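Local coordinates for endo-xylogalacturonan hydrolase A (Aspergillus tubingensis, PDB 4C2L), which hydrolyses the xylose-substituted galacturonan backbone of xylogalacturonan, a component of the hairy regions of pectin, as a secreted family 28 glycosidase, at residues F80-D85 with D114-D119; S131-L136 with N153-F158; Y221-T226 with N250-G255; N283-D288 with V324-S329. All coordinates share one frame; numbering follows the deposited sequence.

All four contacts join successive coils of the right-handed parallel beta-helix of glycoside hydrolase family 28, and follow one another along the chain. Interactions 1 and 2 are neighbours, their centres about 9 Å apart, and meet where Leu135 packs on Phe80 and Gly115; helix 118-126, starting in interaction 1, is followed by strand 134-139 of interaction 2. Interactions 3 and 4, their centres about 10 Å apart, are joined because strand 246-259 of the one lies beside strand 279-294 of the other, and both touch the same N-linked sugar. The two pairs lie on opposite sides of the chain's centre, the centres of interactions 1 and 4 about 37 Å apart; interaction 2 is closest to the presumed catalytic residues.

Interaction 1 of 4, residues F80-D85 with D114-D119; sequences FASDTD and DGNGQD
Two neighbouring coils of the beta-helix leave their strands here, at the ends of strands 77-80 and 112-114, and each segment then runs through a short loop into a helix. The last parallel-strand bond is Phe80 N to Asp114 O, 2.9 Å long, and that same carbonyl oxygen lies at the edge of the Phe80 ring, in its plane. Beyond it a side chain takes over from the backbone: Asn116 ND2 donates to Phe80 O (3.0 Å), with the acceptor close to the amide plane and the donor in the carbonyl plane. Asn116 reaches across because its CG stands anti to its own backbone N (chi1 -158°), which turns the amide toward 80-82. Its loop is shaped by an Asx turn, in which Asp114 OD1 receives the Asn116 N-H from above the carboxylate plane at 2.9 Å. A water donates to both Ala81 O and Gly115 O and so bridges the two segments where they no longer pair directly. Farther out, Ser82 OG lies 3.1 Å from Asp119 OD2, and Thr84 CG2 rests on Asp119 CB at 3.9 Å, the two side chains crossing at about a right angle. Asp83 occupies the N-cap of helix 84-87 and its OD1 accepts from Tyr86 N. Stacking of parallel strands on successive coils, as in 77-80 and 112-114, is the hallmark of the family 28 beta-helix; Asn116 and the water extend that pairing into the loops.

Interaction 2 of 4, residues S131-L136 with N153-F158; sequences SRPTLL and NPPNVF
Pro154 begins the contact, its CB lying 4.1 Å from Leu135 CB, while its CG sits over the centre of the Phe158 ring. Pro155 follows with two roles: its ring packs on Pro133 and on Arg132 CB, and its carbonyl oxygen accepts from Arg132 NH1 at 2.8 Å. This bond is somewhat bent, at 137°, and the oxygen is tilted from the guanidinium plane although the donor lies in the carbonyl plane. The bend of the arginine chain at chi3 (-78°) carries the guanidinium back over Asn156, whose amide stacks against one face with the planes 13° apart and CG 3.8 Å above. Asn156 ND2 bonds to Asn187 O, and a water donating to Asn156 OD1 accepts from Arg132 N. A second water joins Asn156 N, Pro133 O and Val157 O, a bridge just ahead of the direct backbone pairing, which begins at Val157 O. Val157 lies alongside Thr134, its CB 3.8 Å from OG1, and its carbonyl accepts from Leu135 N at 2.9 Å. Phe158 O then receives Leu136 N (2.8 Å) and also touches Leu135 CB. Arg132 has further bonds to Lys186 O and Asn187 OD1 and a cation-pi contact with Phe124, and Asn156 comes within about 7 Å of the presumed proton donor Asp210, side chain to side chain. The contact sits among helix 118-126, which packs on Arg132 and Pro155, strand 142-152, which touches Leu135, Leu136 and Phe158, and strand 159-162, which touches Thr134 and Leu136.

Interaction 3 of 4, residues Y221-T226 with N250-G255; sequences YVTVDT and NIYVTG. With NAG (2-acetamido-2-deoxy-beta-D-glucopyranose), chain B; NAG (2-acetamido-2-deoxy-beta-D-glucopyranose), chain C; SO4 (sulfate ion), chain J.
Two adjacent strands of the parallel beta-helix, from PbH1 repeats 2 and 3, pair here in exact register, and the glycan linked to Asn283 lies against one end of the pair. The axes of strands 222-225 and 251-255 approach to 4.7 Å, only 2° from parallel. Bonds alternate between the strands from Val222 N to Thr226 N; the middle three, such as Val224 N to Tyr252 O, are all 2.8 Å, whereas Val222 N to Asn250 O at 3.2 Å is longer and more bent. Valines and Ile251 line the buried face, where Ile251 CD1 reaches 3.7 Å from Val222 CG2 and Val224 lies alongside Val253, all four packing on Phe215. On the other face Thr254 CG2 rests against the Asp225 carboxylate.

At the corner, Tyr221 and Asn250 lie side by side, the ring and amide planes 22° apart. Asn250 ND2 stands over one ring face, 3.6 Å above it and offset toward the rim, and CB makes a CH-pi contact with the same ring. With CG anti to the carbonyl carbon (chi1 -54°), the amide is brought over the tyrosine ring; ND2 donates to Asn220 OD1 and to O3 of a sulfate (2.8 Å), probably from the crystallisation liquor, while OD1 accepts from Asn283. The first sugar donates O6 to Asn250 O (2.7 Å), and the acetyl C8 of the second lies 3.6 Å from Tyr252 CD2. Asn220 and Asn283 thus grip the Asn250 amide at both ends, and the covalently linked glycan meets these strands through O6 and packing on Tyr221, Tyr252 and Thr223.

Interaction 4 of 4, residues N283-D288 with V324-S329; sequences NVTFND and VVSSFS. With NAG (2-acetamido-2-deoxy-beta-D-glucopyranose), chain B; SO4 (sulfate ion), chain I.
Ser326 OG donates to Asn287 OD1 at 2.7 Å, the shortest direct bond between these strands. The hydroxyl stands between its own backbone N and carbonyl carbon (chi1 53°), placing it beside the amide oxygen. A water also donates to Asn287 OD1 and accepts from Ser327 OG. Asn287 ND2 donates to Thr254 OG1 on the preceding coil and to O4 of a sulfate, probably from the crystallisation liquor, at 2.9 Å, so in the crystal each end of the amide has two partners. The backbones pair in parallel, with Val324 N to Val284 O and Phe286 N to Val324 O both 2.8 Å long, then Ser326 N to Phe286 O. Asp288 N to Ser326 O closes the series, more bent (147°).

On the buried face Phe286 CD1 packs against Val325 CG2 at 4.1 Å. The Phe328 ring presents its edge to Phe286 O, with CE1 3.4 Å away; its CZ lies 3.8 Å from Phe286 CB, and Val325 CG1 lies over one ring face, offset toward the rim. Thr285 and Val324 run side by side on the outer face. Phe286 meets Phe298 edge-to-face and Phe328 stacks on Phe289. Asn283 ND2 is bonded to C1 of the sugar. Polar groups thus link three coils along the outer face, through a single asparagine, while phenylalanine and valine side chains pack together toward the inside of the beta-helix at this point.

Interaction 1 of 4, residues F80-D85 with D114-D119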
# COMPACT_ATOMS: atom_id res chain seq x y z
N PHE A 80 -8.16 -18.81 0.30
CA PHE A 80 -9.50 -18.26 0.06
C PHE A 80 -10.13 -18.76 -1.22
O PHE A 80 -9.44 -18.99 -2.22
CB PHE A 80 -9.45 -16.73 0.02
CG PHE A 80 -9.44 -16.12 1.37
CD1 PHE A 80 -10.64 -15.96 2.08
CD2 PHE A 80 -8.24 -15.70 1.96
CE1 PHE A 80 -10.63 -15.39 3.35
CE2 PHE A 80 -8.24 -15.13 3.23
CZ PHE A 80 -9.43 -14.97 3.92
N ALA A 81 -11.45 -18.93 -1.20
CA ALA A 81 -12.21 -19.21 -2.42
C ALA A 81 -12.17 -18.01 -3.35
O ALA A 81 -12.19 -16.88 -2.89
CB ALA A 81 -13.65 -19.52 -2.07
N SER A 82 -12.12 -18.27 -4.65
CA SER A 82 -12.22 -17.18 -5.64
C SER A 82 -13.64 -16.60 -5.68
O SER A 82 -13.81 -15.40 -5.86
CB SER A 82 -11.81 -17.68 -7.02
OG SER A 82 -12.67 -18.75 -7.42
N ASP A 83 -14.63 -17.48 -5.52
CA ASP A 83 -16.09 -17.17 -5.55
C ASP A 83 -16.40 -15.69 -5.79
O ASP A 83 -16.70 -14.94 -4.86
CB ASP A 83 -16.70 -17.65 -4.23
CG ASP A 83 -18.23 -17.75 -4.26
OD1 ASP A 83 -18.90 -17.16 -5.15
OD2 ASP A 83 -18.77 -18.41 -3.34
N THR A 84 -16.32 -15.25 -7.05
CA THR A 84 -16.47 -13.82 -7.32
C THR A 84 -17.86 -13.26 -6.96
O THR A 84 -17.95 -12.10 -6.59
CB THR A 84 -16.09 -13.44 -8.77
OG1 THR A 84 -16.85 -14.23 -9.70
CG2 THR A 84 -14.60 -13.68 -8.99
N ASP A 85 -18.91 -14.07 -7.06
CA ASP A 85 -20.25 -13.63 -6.67
C ASP A 85 -20.28 -13.35 -5.17
O ASP A 85 -20.89 -12.37 -4.72
CB ASP A 85 -21.31 -14.70 -6.98
CG ASP A 85 -21.70 -14.76 -8.45
OD1 ASP A 85 -21.26 -13.92 -9.26
OD2 ASP A 85 -22.47 -15.68 -8.80
N ASP A 114 -3.39 -17.14 0.81
CA ASP A 114 -3.58 -17.10 -0.64
C ASP A 114 -4.95 -16.48 -0.93
O ASP A 114 -5.97 -17.14 -0.70
CB ASP A 114 -3.49 -18.54 -1.20
CG ASP A 114 -3.60 -18.61 -2.73
OD1 ASP A 114 -3.86 -17.59 -3.39
OD2 ASP A 114 -3.41 -19.72 -3.28
N GLY A 115 -4.96 -15.25 -1.45
CA GLY A 115 -6.21 -14.58 -1.82
C GLY A 115 -6.91 -15.10 -3.06
O GLY A 115 -8.06 -14.72 -3.31
N ASN A 116 -6.23 -15.95 -3.83
CA ASN A 116 -6.81 -16.64 -4.97
C ASN A 116 -7.44 -15.64 -5.94
O ASN A 116 -8.58 -15.82 -6.40
CB ASN A 116 -7.84 -17.68 -4.48
CG ASN A 116 -8.12 -18.78 -5.48
OD1 ASN A 116 -7.54 -18.84 -6.57
ND2 ASN A 116 -9.03 -19.70 -5.09
N GLY A 117 -6.68 -14.60 -6.27
CA GLY A 117 -7.22 -13.43 -6.93
C GLY A 117 -7.41 -13.50 -8.43
O GLY A 117 -7.95 -12.57 -9.01
N GLN A 118 -6.96 -14.58 -9.08
CA GLN A 118 -6.96 -14.60 -10.56
C GLN A 118 -8.34 -14.30 -11.14
O GLN A 118 -8.46 -13.49 -12.06
CB GLN A 118 -6.48 -15.96 -11.09
CG GLN A 118 -6.31 -15.96 -12.61
CD GLN A 118 -5.13 -15.09 -13.07
OE1 GLN A 118 -4.01 -15.24 -12.58
NE2 GLN A 118 -5.38 -14.19 -14.02
N ASP A 119 -9.36 -14.98 -10.64
CA ASP A 119 -10.70 -14.79 -11.19
C ASP A 119 -11.15 -13.34 -11.06
O ASP A 119 -11.77 -12.79 -11.97
CB ASP A 119 -11.71 -15.73 -10.53
CG ASP A 119 -11.54 -17.18 -10.96
OD1 ASP A 119 -10.68 -17.48 -11.82
OD2 ASP A 119 -12.27 -18.02 -10.41
O HOH W 1 -10.70 -14.57 -3.61

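Interaction 2 of 4, residues S131-L136 with N153-F158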
# COMPACT_ATOMS: atom_id res chain seq x y z
N SER A 131 -16.36 -4.88 -7.76
CA SER A 131 -15.78 -4.34 -6.54
C SER A 131 -15.20 -5.50 -5.72
O SER A 131 -15.91 -6.46 -5.42
CB SER A 131 -16.86 -3.60 -5.74
OG SER A 131 -16.35 -3.09 -4.53
N ARG A 132 -13.91 -5.39 -5.42
CA ARG A 132 -13.15 -6.49 -4.78
C ARG A 132 -12.75 -6.17 -3.34
O ARG A 132 -12.46 -5.01 -3.01
CB ARG A 132 -11.88 -6.78 -5.58
CG ARG A 132 -12.13 -7.20 -7.02
CD ARG A 132 -10.86 -7.04 -7.83
NE ARG A 132 -10.66 -5.63 -8.17
CZ ARG A 132 -9.51 -5.10 -8.57
NH1 ARG A 132 -8.41 -5.85 -8.63
NH2 ARG A 132 -9.46 -3.81 -8.90
N PRO A 133 -12.68 -7.20 -2.48
CA PRO A 133 -12.30 -6.99 -1.09
C PRO A 133 -10.79 -6.82 -0.89
O PRO A 133 -10.00 -7.28 -1.71
CB PRO A 133 -12.74 -8.29 -0.41
CG PRO A 133 -12.60 -9.32 -1.51
CD PRO A 133 -13.03 -8.61 -2.76
N THR A 134 -10.42 -6.20 0.23
CA THR A 134 -9.03 -6.14 0.72
C THR A 134 -8.71 -7.42 1.45
O THR A 134 -9.56 -7.95 2.19
CB THR A 134 -8.91 -4.94 1.67
OG1 THR A 134 -9.12 -3.78 0.87
CG2 THR A 134 -7.54 -4.89 2.41
N LEU A 135 -7.49 -7.93 1.26
CA LEU A 135 -7.13 -9.23 1.85
C LEU A 135 -7.04 -9.17 3.38
O LEU A 135 -7.66 -10.02 4.06
CB LEU A 135 -5.80 -9.73 1.24
CG LEU A 135 -5.25 -11.01 1.86
CD1 LEU A 135 -6.19 -12.17 1.53
CD2 LEU A 135 -3.86 -11.26 1.30
N LEU A 136 -6.27 -8.21 3.93
CA LEU A 136 -6.16 -8.03 5.38
C LEU A 136 -6.57 -6.60 5.70
O LEU A 136 -5.86 -5.63 5.35
CB LEU A 136 -4.72 -8.29 5.86
CG LEU A 136 -4.48 -8.14 7.37
CD1 LEU A 136 -5.43 -9.04 8.18
CD2 LEU A 136 -3.04 -8.50 7.67
N ASN A 153 -1.39 -13.39 -4.22
CA ASN A 153 -2.50 -13.17 -5.16
C ASN A 153 -3.80 -12.64 -4.53
O ASN A 153 -4.86 -13.25 -4.66
CB ASN A 153 -2.76 -14.44 -5.98
CG ASN A 153 -1.55 -14.88 -6.78
OD1 ASN A 153 -0.68 -14.06 -7.10
ND2 ASN A 153 -1.49 -16.18 -7.12
N PRO A 154 -3.72 -11.48 -3.86
CA PRO A 154 -4.95 -10.85 -3.36
C PRO A 154 -5.80 -10.39 -4.54
O PRO A 154 -5.26 -9.99 -5.57
CB PRO A 154 -4.43 -9.62 -2.62
CG PRO A 154 -3.16 -9.27 -3.35
CD PRO A 154 -2.54 -10.63 -3.63
N PRO A 155 -7.14 -10.45 -4.42
CA PRO A 155 -7.99 -9.93 -5.49
C PRO A 155 -7.75 -8.44 -5.74
O PRO A 155 -7.91 -7.95 -6.86
CB PRO A 155 -9.41 -10.10 -4.93
CG PRO A 155 -9.31 -11.09 -3.84
CD PRO A 155 -7.89 -11.14 -3.34
N ASN A 156 -7.32 -7.72 -4.70
CA ASN A 156 -7.25 -6.25 -4.76
C ASN A 156 -6.16 -5.87 -3.73
O ASN A 156 -5.07 -6.43 -3.77
CB ASN A 156 -8.65 -5.71 -4.38
CG ASN A 156 -8.95 -4.27 -4.87
OD1 ASN A 156 -10.13 -3.90 -4.95
ND2 ASN A 156 -7.94 -3.45 -5.12
N VAL A 157 -6.44 -4.95 -2.81
CA VAL A 157 -5.41 -4.45 -1.88
C VAL A 157 -4.95 -5.58 -0.95
O VAL A 157 -5.78 -6.38 -0.50
CB VAL A 157 -5.95 -3.25 -1.07
CG1 VAL A 157 -4.95 -2.81 0.02
CG2 VAL A 157 -6.26 -2.10 -2.03
N PHE A 158 -3.64 -5.66 -0.68
CA PHE A 158 -3.14 -6.66 0.27
C PHE A 158 -3.54 -6.27 1.70
O PHE A 158 -4.20 -7.04 2.40
CB PHE A 158 -1.60 -6.71 0.25
CG PHE A 158 -1.00 -7.44 -0.92
CD1 PHE A 158 -0.70 -6.77 -2.12
CD2 PHE A 158 -0.60 -8.77 -0.78
CE1 PHE A 158 -0.07 -7.44 -3.18
CE2 PHE A 158 0.04 -9.45 -1.82
CZ PHE A 158 0.30 -8.79 -3.03
O HOH W 2 -12.57 -2.73 -5.29
O HOH W 3 -7.44 -8.21 -1.95
O HOH W 4 -9.27 -3.84 -1.91

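Interaction 3 of 4, residues Y221-T226 with N250-G255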
# COMPACT_ATOMS: atom_id res chain seq x y z
N TYR A 221 2.34 9.51 11.63
CA TYR A 221 3.40 8.72 12.29
C TYR A 221 3.49 7.32 11.69
O TYR A 221 3.22 6.31 12.36
CB TYR A 221 3.21 8.68 13.80
CG TYR A 221 3.34 10.04 14.45
CD1 TYR A 221 4.55 10.72 14.44
CD2 TYR A 221 2.24 10.63 15.08
CE1 TYR A 221 4.67 11.98 15.02
CE2 TYR A 221 2.36 11.89 15.68
CZ TYR A 221 3.57 12.55 15.64
OH TYR A 221 3.69 13.79 16.22
N VAL A 222 3.90 7.27 10.43
CA VAL A 222 4.14 6.00 9.73
C VAL A 222 5.63 5.92 9.42
O VAL A 222 6.23 6.88 8.92
CB VAL A 222 3.34 5.87 8.42
CG1 VAL A 222 3.53 4.47 7.79
CG2 VAL A 222 1.86 6.14 8.68
N THR A 223 6.21 4.77 9.74
CA THR A 223 7.59 4.49 9.39
C THR A 223 7.62 3.30 8.47
O THR A 223 7.00 2.27 8.76
CB THR A 223 8.42 4.17 10.65
OG1 THR A 223 8.44 5.32 11.49
CG2 THR A 223 9.85 3.80 10.29
N VAL A 224 8.33 3.44 7.35
CA VAL A 224 8.57 2.33 6.47
C VAL A 224 10.10 2.23 6.41
O VAL A 224 10.76 3.17 5.99
CB VAL A 224 8.01 2.58 5.05
CG1 VAL A 224 8.29 1.38 4.14
CG2 VAL A 224 6.51 2.88 5.07
N ASP A 225 10.63 1.08 6.81
CA ASP A 225 12.10 0.90 6.87
C ASP A 225 12.49 -0.41 6.21
O ASP A 225 12.24 -1.47 6.77
CB ASP A 225 12.53 0.91 8.34
CG ASP A 225 14.04 0.84 8.52
OD1 ASP A 225 14.77 0.37 7.62
OD2 ASP A 225 14.49 1.28 9.61
N THR A 226 13.13 -0.32 5.04
CA THR A 226 13.62 -1.48 4.27
C THR A 226 12.48 -2.20 3.56
O THR A 226 11.78 -3.05 4.13
CB THR A 226 14.48 -2.45 5.09
OG1 THR A 226 15.42 -1.71 5.88
CG2 THR A 226 15.24 -3.43 4.16
N ASN A 250 3.92 13.38 9.08
CA ASN A 250 4.87 12.69 9.96
C ASN A 250 5.15 11.27 9.46
O ASN A 250 4.95 10.26 10.17
CB ASN A 250 4.37 12.72 11.40
CG ASN A 250 4.05 14.13 11.86
OD1 ASN A 250 4.80 15.07 11.57
ND2 ASN A 250 2.93 14.30 12.57
N ILE A 251 5.64 11.23 8.23
CA ILE A 251 5.92 9.97 7.53
C ILE A 251 7.42 9.86 7.31
O ILE A 251 8.05 10.83 6.85
CB ILE A 251 5.22 9.95 6.16
CG1 ILE A 251 3.70 10.25 6.25
CG2 ILE A 251 5.52 8.66 5.39
CD1 ILE A 251 2.89 9.25 7.05
N TYR A 252 7.98 8.69 7.59
CA TYR A 252 9.40 8.48 7.34
C TYR A 252 9.59 7.17 6.59
O TYR A 252 9.21 6.11 7.08
CB TYR A 252 10.18 8.47 8.66
CG TYR A 252 11.66 8.32 8.44
CD1 TYR A 252 12.43 9.40 8.01
CD2 TYR A 252 12.28 7.08 8.61
CE1 TYR A 252 13.80 9.26 7.77
CE2 TYR A 252 13.65 6.93 8.38
CZ TYR A 252 14.39 8.02 7.95
OH TYR A 252 15.74 7.87 7.69
N VAL A 253 10.18 7.26 5.40
CA VAL A 253 10.40 6.08 4.57
C VAL A 253 11.89 6.01 4.27
O VAL A 253 12.46 6.96 3.75
CB VAL A 253 9.65 6.15 3.23
CG1 VAL A 253 9.94 4.90 2.41
CG2 VAL A 253 8.14 6.29 3.46
N THR A 254 12.50 4.89 4.60
CA THR A 254 13.93 4.72 4.31
C THR A 254 14.23 3.33 3.77
O THR A 254 13.56 2.36 4.12
CB THR A 254 14.80 5.05 5.55
OG1 THR A 254 16.19 5.16 5.16
CG2 THR A 254 14.63 3.97 6.66
N GLY A 255 15.24 3.24 2.90
CA GLY A 255 15.73 1.94 2.43
C GLY A 255 14.80 1.25 1.46
O GLY A 255 14.53 0.05 1.59
C1 NAG B . 8.28 14.01 11.49
C2 NAG B . 8.20 14.34 12.98
C3 NAG B . 8.96 13.32 13.82
C4 NAG B . 8.57 11.88 13.44
C5 NAG B . 8.64 11.70 11.91
C6 NAG B . 8.22 10.31 11.40
C7 NAG B . 8.07 16.72 13.53
C8 NAG B . 8.85 17.98 13.72
N2 NAG B . 8.78 15.65 13.21
O3 NAG B . 8.69 13.56 15.19
O4 NAG B . 9.45 10.99 14.11
O5 NAG B . 7.85 12.68 11.26
O6 NAG B . 6.99 9.89 11.95
O7 NAG B . 6.84 16.72 13.67
C1 NAG C . 8.69 9.99 14.83
C2 NAG C . 9.60 8.80 15.15
C3 NAG C . 9.00 7.78 16.12
C4 NAG C . 8.14 8.40 17.22
C5 NAG C . 7.27 9.54 16.68
C6 NAG C . 6.51 10.24 17.79
C7 NAG C . 11.15 8.23 13.38
C8 NAG C . 11.40 7.43 12.13
N2 NAG C . 9.96 8.08 13.94
O3 NAG C . 10.08 7.12 16.73
O4 NAG C . 7.35 7.38 17.81
O5 NAG C . 8.07 10.49 16.00
O6 NAG C . 7.47 10.84 18.64
O7 NAG C . 12.01 8.97 13.84
S SO4 J . 1.56 17.90 13.67
O1 SO4 J . 1.92 18.35 12.31
O2 SO4 J . 2.13 18.87 14.65
O3 SO4 J . 2.10 16.55 13.97
O4 SO4 J . 0.08 17.88 13.78

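Interaction 4 of 4, residues N283-D288 with V324-S329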
# COMPACT_ATOMS: atom_id res chain seq x y z
N ASN A 283 5.83 17.09 6.76
CA ASN A 283 6.87 16.26 7.37
C ASN A 283 6.85 14.85 6.81
O ASN A 283 6.52 13.89 7.51
CB ASN A 283 6.75 16.27 8.90
CG ASN A 283 7.77 15.38 9.58
OD1 ASN A 283 8.86 15.12 9.05
ND2 ASN A 283 7.42 14.89 10.75
N VAL A 284 7.20 14.74 5.54
CA VAL A 284 7.32 13.45 4.88
C VAL A 284 8.73 13.34 4.33
O VAL A 284 9.16 14.18 3.56
CB VAL A 284 6.28 13.28 3.76
CG1 VAL A 284 6.51 11.96 3.03
CG2 VAL A 284 4.87 13.35 4.33
N THR A 285 9.43 12.29 4.74
CA THR A 285 10.79 12.06 4.24
C THR A 285 10.88 10.76 3.46
O THR A 285 10.42 9.72 3.94
CB THR A 285 11.78 12.00 5.41
OG1 THR A 285 11.83 13.27 6.06
CG2 THR A 285 13.20 11.62 4.91
N PHE A 286 11.49 10.83 2.28
CA PHE A 286 11.78 9.67 1.45
C PHE A 286 13.31 9.63 1.43
O PHE A 286 13.94 10.50 0.82
CB PHE A 286 11.28 9.86 0.03
CG PHE A 286 9.80 10.16 -0.10
CD1 PHE A 286 9.34 11.48 -0.07
CD2 PHE A 286 8.88 9.14 -0.32
CE1 PHE A 286 7.98 11.76 -0.21
CE2 PHE A 286 7.52 9.41 -0.46
CZ PHE A 286 7.07 10.73 -0.42
N ASN A 287 13.89 8.63 2.08
CA ASN A 287 15.35 8.54 2.24
C ASN A 287 15.92 7.22 1.72
O ASN A 287 15.30 6.17 1.86
CB ASN A 287 15.71 8.70 3.71
CG ASN A 287 17.20 8.66 3.95
OD1 ASN A 287 17.95 9.53 3.47
ND2 ASN A 287 17.66 7.65 4.70
N ASP A 288 17.12 7.27 1.13
CA ASP A 288 17.83 6.04 0.77
C ASP A 288 17.00 5.15 -0.16
O ASP A 288 16.68 4.00 0.17
CB ASP A 288 18.20 5.25 2.04
CG ASP A 288 19.46 5.75 2.72
OD1 ASP A 288 20.08 6.74 2.24
OD2 ASP A 288 19.85 5.16 3.75
N VAL A 324 11.02 15.94 2.32
CA VAL A 324 12.46 15.73 2.12
C VAL A 324 12.66 14.50 1.24
O VAL A 324 12.10 13.43 1.51
CB VAL A 324 13.18 15.56 3.47
CG1 VAL A 324 14.65 15.17 3.25
CG2 VAL A 324 13.05 16.84 4.30
N VAL A 325 13.47 14.67 0.20
CA VAL A 325 13.82 13.58 -0.70
C VAL A 325 15.34 13.53 -0.61
O VAL A 325 16.02 14.48 -1.04
CB VAL A 325 13.34 13.88 -2.14
CG1 VAL A 325 13.87 12.87 -3.16
CG2 VAL A 325 11.83 13.95 -2.21
N SER A 326 15.87 12.46 -0.02
CA SER A 326 17.31 12.39 0.24
C SER A 326 17.91 11.04 -0.15
O SER A 326 17.30 10.00 0.09
CB SER A 326 17.62 12.70 1.70
OG SER A 326 16.85 11.89 2.60
N SER A 327 19.10 11.08 -0.75
CA SER A 327 19.87 9.88 -1.08
C SER A 327 19.09 8.96 -2.00
O SER A 327 18.75 7.84 -1.61
CB SER A 327 20.30 9.14 0.19
OG SER A 327 21.20 9.91 0.96
N PHE A 328 18.78 9.44 -3.20
CA PHE A 328 18.21 8.60 -4.24
C PHE A 328 19.32 8.25 -5.22
O PHE A 328 20.07 9.13 -5.66
CB PHE A 328 17.10 9.33 -4.99
CG PHE A 328 15.74 9.23 -4.35
CD1 PHE A 328 15.56 9.48 -2.99
CD2 PHE A 328 14.62 8.92 -5.13
CE1 PHE A 328 14.30 9.40 -2.41
CE2 PHE A 328 13.35 8.85 -4.56
CZ PHE A 328 13.19 9.09 -3.20
N SER A 329 19.41 6.98 -5.58
CA SER A 329 20.38 6.57 -6.59
C SER A 329 19.76 5.60 -7.58
O SER A 329 18.64 5.12 -7.38
CB SER A 329 21.62 5.98 -5.92
OG SER A 329 21.27 4.83 -5.16
C1 NAG B . 8.28 14.01 11.49
C2 NAG B . 8.20 14.34 12.98
C3 NAG B . 8.96 13.32 13.82
C4 NAG B . 8.57 11.88 13.44
C5 NAG B . 8.64 11.70 11.91
C6 NAG B . 8.22 10.31 11.40
C7 NAG B . 8.07 16.72 13.53
C8 NAG B . 8.85 17.98 13.72
N2 NAG B . 8.78 15.65 13.21
O3 NAG B . 8.69 13.56 15.19
O4 NAG B . 9.45 10.99 14.11
O5 NAG B . 7.85 12.68 11.26
O6 NAG B . 6.99 9.89 11.95
O7 NAG B . 6.84 16.72 13.67
S SO4 I . 21.79 7.23 5.72
O1 SO4 I . 22.32 6.36 4.65
O2 SO4 I . 22.33 8.60 5.54
O3 SO4 I . 22.21 6.71 7.04
O4 SO4 I . 20.32 7.27 5.65
O HOH W 5 20.52 10.01 3.77